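Local coordinates for protein MHC class I antigen (Ctenopharyngodon idella, PDB 5H5Z) that probably presents bound peptides to T cells as a fish MHC class I heavy chain paired with beta-2-microglobulin, at residues S75-I78 / V79-R82; K140-W143 / E144-V148. All coordinates share one frame; numbering follows the deposited sequence.

Contact 1: S75-I78 / V79-R82; sequences SIQI and VMER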
# COMPACT_ATOMS: atom_id res chain seq x y z
N SER A 75 13.83 -22.18 -3.57
CA SER A 75 12.59 -22.45 -2.85
C SER A 75 11.40 -22.62 -3.79
O SER A 75 10.67 -23.61 -3.69
CB SER A 75 12.30 -21.36 -1.82
OG SER A 75 13.23 -21.42 -0.75
N ILE A 76 11.21 -21.67 -4.71
CA ILE A 76 10.08 -21.73 -5.64
C ILE A 76 10.14 -22.97 -6.54
O ILE A 76 9.11 -23.55 -6.87
CB ILE A 76 9.90 -20.42 -6.45
CG1 ILE A 76 8.49 -20.35 -7.07
CG2 ILE A 76 10.99 -20.25 -7.50
CD1 ILE A 76 8.08 -18.97 -7.54
N GLN A 77 11.35 -23.39 -6.90
CA GLN A 77 11.54 -24.61 -7.69
C GLN A 77 10.98 -25.82 -6.95
O GLN A 77 10.28 -26.65 -7.54
CB GLN A 77 13.02 -24.82 -8.01
CG GLN A 77 13.28 -25.64 -9.27
CD GLN A 77 12.86 -24.92 -10.54
OE1 GLN A 77 12.65 -23.70 -10.55
NE2 GLN A 77 12.75 -25.67 -11.64
N ILE A 78 11.27 -25.90 -5.66
CA ILE A 78 10.84 -26.99 -4.79
C ILE A 78 9.31 -27.07 -4.63
O ILE A 78 8.72 -28.13 -4.82
CB ILE A 78 11.56 -26.91 -3.41
CG1 ILE A 78 13.03 -27.32 -3.57
CG2 ILE A 78 10.86 -27.77 -2.36
CD1 ILE A 78 13.90 -26.99 -2.37
N VAL A 79 8.68 -25.94 -4.30
CA VAL A 79 7.24 -25.91 -4.06
C VAL A 79 6.41 -26.20 -5.32
O VAL A 79 5.42 -26.94 -5.25
CB VAL A 79 6.80 -24.61 -3.31
CG1 VAL A 79 7.22 -23.36 -4.07
CG2 VAL A 79 5.31 -24.60 -3.01
N MET A 80 6.84 -25.67 -6.47
CA MET A 80 6.16 -25.92 -7.76
C MET A 80 6.08 -27.41 -8.07
O MET A 80 5.03 -27.91 -8.49
CB MET A 80 6.87 -25.19 -8.92
CG MET A 80 6.87 -23.67 -8.85
SD MET A 80 7.49 -22.85 -10.33
CE MET A 80 9.23 -23.30 -10.31
N GLU A 81 7.19 -28.11 -7.84
CA GLU A 81 7.27 -29.55 -8.05
C GLU A 81 6.31 -30.30 -7.13
O GLU A 81 5.72 -31.30 -7.54
CB GLU A 81 8.71 -30.03 -7.84
CG GLU A 81 9.66 -29.64 -8.97
CD GLU A 81 11.13 -29.66 -8.56
OE1 GLU A 81 11.43 -29.82 -7.35
OE2 GLU A 81 11.99 -29.51 -9.45
N ARG A 82 6.15 -29.81 -5.91
CA ARG A 82 5.27 -30.44 -4.93
C ARG A 82 3.78 -30.29 -5.27
O ARG A 82 2.97 -31.16 -4.93
CB ARG A 82 5.60 -29.97 -3.51
CG ARG A 82 6.64 -30.86 -2.85
CD ARG A 82 7.72 -30.10 -2.10
NE ARG A 82 7.26 -29.58 -0.82
CZ ARG A 82 8.06 -29.23 0.19
NH1 ARG A 82 7.55 -28.75 1.31
NH2 ARG A 82 9.38 -29.36 0.09

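Contact 2: K140-W143 / E144-V148; sequences KHKW and EALAV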
# COMPACT_ATOMS: atom_id res chain seq x y z
N LYS A 140 7.90 -27.60 7.12
CA LYS A 140 7.72 -27.53 8.57
C LYS A 140 8.73 -28.41 9.32
O LYS A 140 9.43 -27.94 10.22
CB LYS A 140 6.28 -27.90 8.94
CG LYS A 140 6.02 -28.14 10.42
CD LYS A 140 4.60 -28.64 10.64
CE LYS A 140 4.33 -28.94 12.11
NZ LYS A 140 4.45 -27.74 12.98
N HIS A 141 8.83 -29.68 8.93
CA HIS A 141 9.75 -30.62 9.59
C HIS A 141 11.22 -30.26 9.37
O HIS A 141 12.02 -30.33 10.30
CB HIS A 141 9.48 -32.06 9.16
CG HIS A 141 8.13 -32.58 9.56
ND1 HIS A 141 7.58 -32.35 10.80
CD2 HIS A 141 7.23 -33.33 8.88
CE1 HIS A 141 6.40 -32.93 10.87
NE2 HIS A 141 6.16 -33.53 9.72
N LYS A 142 11.56 -29.89 8.14
CA LYS A 142 12.92 -29.48 7.80
C LYS A 142 13.33 -28.27 8.63
O LYS A 142 14.42 -28.24 9.21
CB LYS A 142 13.05 -29.16 6.31
CG LYS A 142 14.44 -28.73 5.89
CD LYS A 142 14.44 -28.08 4.52
CE LYS A 142 15.79 -27.44 4.23
NZ LYS A 142 15.95 -27.14 2.78
N TRP A 143 12.46 -27.27 8.68
CA TRP A 143 12.77 -26.02 9.38
C TRP A 143 12.85 -26.19 10.89
O TRP A 143 13.68 -25.56 11.55
CB TRP A 143 11.78 -24.93 8.97
CG TRP A 143 12.13 -24.33 7.65
CD1 TRP A 143 13.06 -24.79 6.75
CD2 TRP A 143 11.55 -23.16 7.05
NE1 TRP A 143 13.10 -23.98 5.64
CE2 TRP A 143 12.19 -22.97 5.80
CE3 TRP A 143 10.57 -22.25 7.46
CZ2 TRP A 143 11.87 -21.91 4.95
CZ3 TRP A 143 10.24 -21.20 6.61
CH2 TRP A 143 10.89 -21.04 5.37
N GLU A 144 12.01 -27.08 11.43
CA GLU A 144 12.07 -27.39 12.86
C GLU A 144 13.36 -28.15 13.24
O GLU A 144 13.89 -27.95 14.33
CB GLU A 144 10.77 -28.06 13.32
CG GLU A 144 9.65 -27.05 13.51
CD GLU A 144 8.23 -27.62 13.49
OE1 GLU A 144 8.06 -28.84 13.68
OE2 GLU A 144 7.29 -26.83 13.28
N ALA A 145 13.87 -28.97 12.33
CA ALA A 145 15.17 -29.63 12.52
C ALA A 145 16.34 -28.65 12.43
O ALA A 145 17.36 -28.83 13.11
CB ALA A 145 15.35 -30.76 11.52
N LEU A 146 16.20 -27.62 11.60
CA LEU A 146 17.27 -26.63 11.39
C LEU A 146 17.19 -25.42 12.32
O LEU A 146 17.99 -24.49 12.19
CB LEU A 146 17.31 -26.19 9.92
CG LEU A 146 17.72 -27.26 8.89
CD1 LEU A 146 17.41 -26.77 7.48
CD2 LEU A 146 19.18 -27.66 9.02
N ALA A 147 16.24 -25.45 13.26
CA ALA A 147 16.03 -24.38 14.25
C ALA A 147 15.72 -23.00 13.64
O ALA A 147 16.06 -21.95 14.22
CB ALA A 147 17.19 -24.29 15.24
N VAL A 148 15.05 -23.02 12.49
CA VAL A 148 14.71 -21.80 11.75
C VAL A 148 13.82 -20.86 12.56
O VAL A 148 14.02 -19.65 12.54
CB VAL A 148 14.05 -22.13 10.38
CG1 VAL A 148 13.59 -20.86 9.68
CG2 VAL A 148 15.02 -22.90 9.49
O HOH W 1 8.44 -31.33 13.22

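Contact 1: S75-I78 / V79-R82
Ile78 and Arg82, one helical turn apart near the end of helix 55-82, lie side by side and point the same way. The CG2 branch of Ile78 meets the guanidinium obliquely, 3.3 Å from Arg82 NH2. Bends at chi2 (137°) and chi3 (76°) fold the arginine back along its neighbour and lay its CD 3.5 Å from Ile78 O. Its NH1 end is held by Gln135 O and Thr139 OG1 across the groove.

On another side of the helix, Met80 slants across Ile76, its CG 4.1 Å from Ile76 CG1. A turn at chi3 swings the methyl back, bringing Met80 CE to 3.5 Å from Gln77 OE1. These flexible and branched apolar chains suit a surface that rests on the sheet, where Ile76 touches Trp92 and Met80 touches Tyr114. The amide of Gln77 and carboxylate of Glu81 stand almost perpendicular, 84° apart.

The i to i+4 backbone bonds run from Val79 N–Ser75 O to Arg82 N–Ile78 O, with Glu81 N–Gln77 O the weak member. The helix is amphipathic: apolar groups face sheet and peptide, Gln77 and Glu81 lie on the exposed side, and Ser75 and Arg82 bring polar groups to the peptide and helix 134-145.

Contact 2: K140-W143 / E144-V148
Trp143 O closes the last turn of helix 134-145 by accepting Val148 N at 3.0 Å, while Leu146 N bonds to Lys142 O and the chain leaves the helix at Ala147, whose positive phi (59°) belongs to a Schellman motif. Glycine is the usual residue at such a place, and alanine, with its CB, takes the conformation at some cost; Ala147 is also the N-cap of the next helix.

Across this turn Val148 lies over one face of the Trp143 indole. Its CG2 makes a CH-pi contact 4.0 Å from the centroid of the five-membered ring, 25° off the normal, while CG1 sits above the plane nearer the rim. A branched residue can thus spread two methyls over the large flat ring.

Lys140 and Glu144, one turn apart, form a salt bridge: Lys140 NZ lies 3.0 Å from Glu144 OE2, on its syn lone pair. The lysine runs extended until its last torsion (chi4 62°) turns NZ in to the carboxylate. Glu144 OE1 takes a 2.6 Å bond from a water that also lies in the ring plane at the edge of His141, by ND1, so both carboxylate oxygens are engaged. Lys142 CE packs 3.7 Å from Leu146 CD1, and Lys142 NZ makes a salt bridge and hydrogen bond to the peptide backbone, consistent with a terminal carboxylate there.

The edge strand 128-131 packs against this turn: Trp129 O receives Lys140 NZ, Trp129 N gives to Glu144 OE2, and Trp129 meets Trp143 edge-to-face. Tyr112 of strand 106-114 meets Trp143 edge-to-face too, and helix 148-170 begins at Val148.

Overall arrangement
Contacts 1 and 2 lie on the two helical walls that, over the eight-stranded sheet, form the peptide-binding groove of the class I fold. Their centres are about 17 Å apart and their nearest atoms about 6 Å, so they do not touch directly; Arg82 of contact 1 reaches helix 134-145 at Gln135 and Thr139, just before contact 2 begins. The bound peptide also lies in reach of both: Ser75 OG on one wall, and Lys142 NZ and Trp143 NE1 on the other, hydrogen-bond to its backbone, while Ile78, Val79, Leu146 and Val148 pack on apolar peptide side chains. The pair thus grips the ligand from two helices, probably at its C-terminal end, as round the F pocket of other class I molecules.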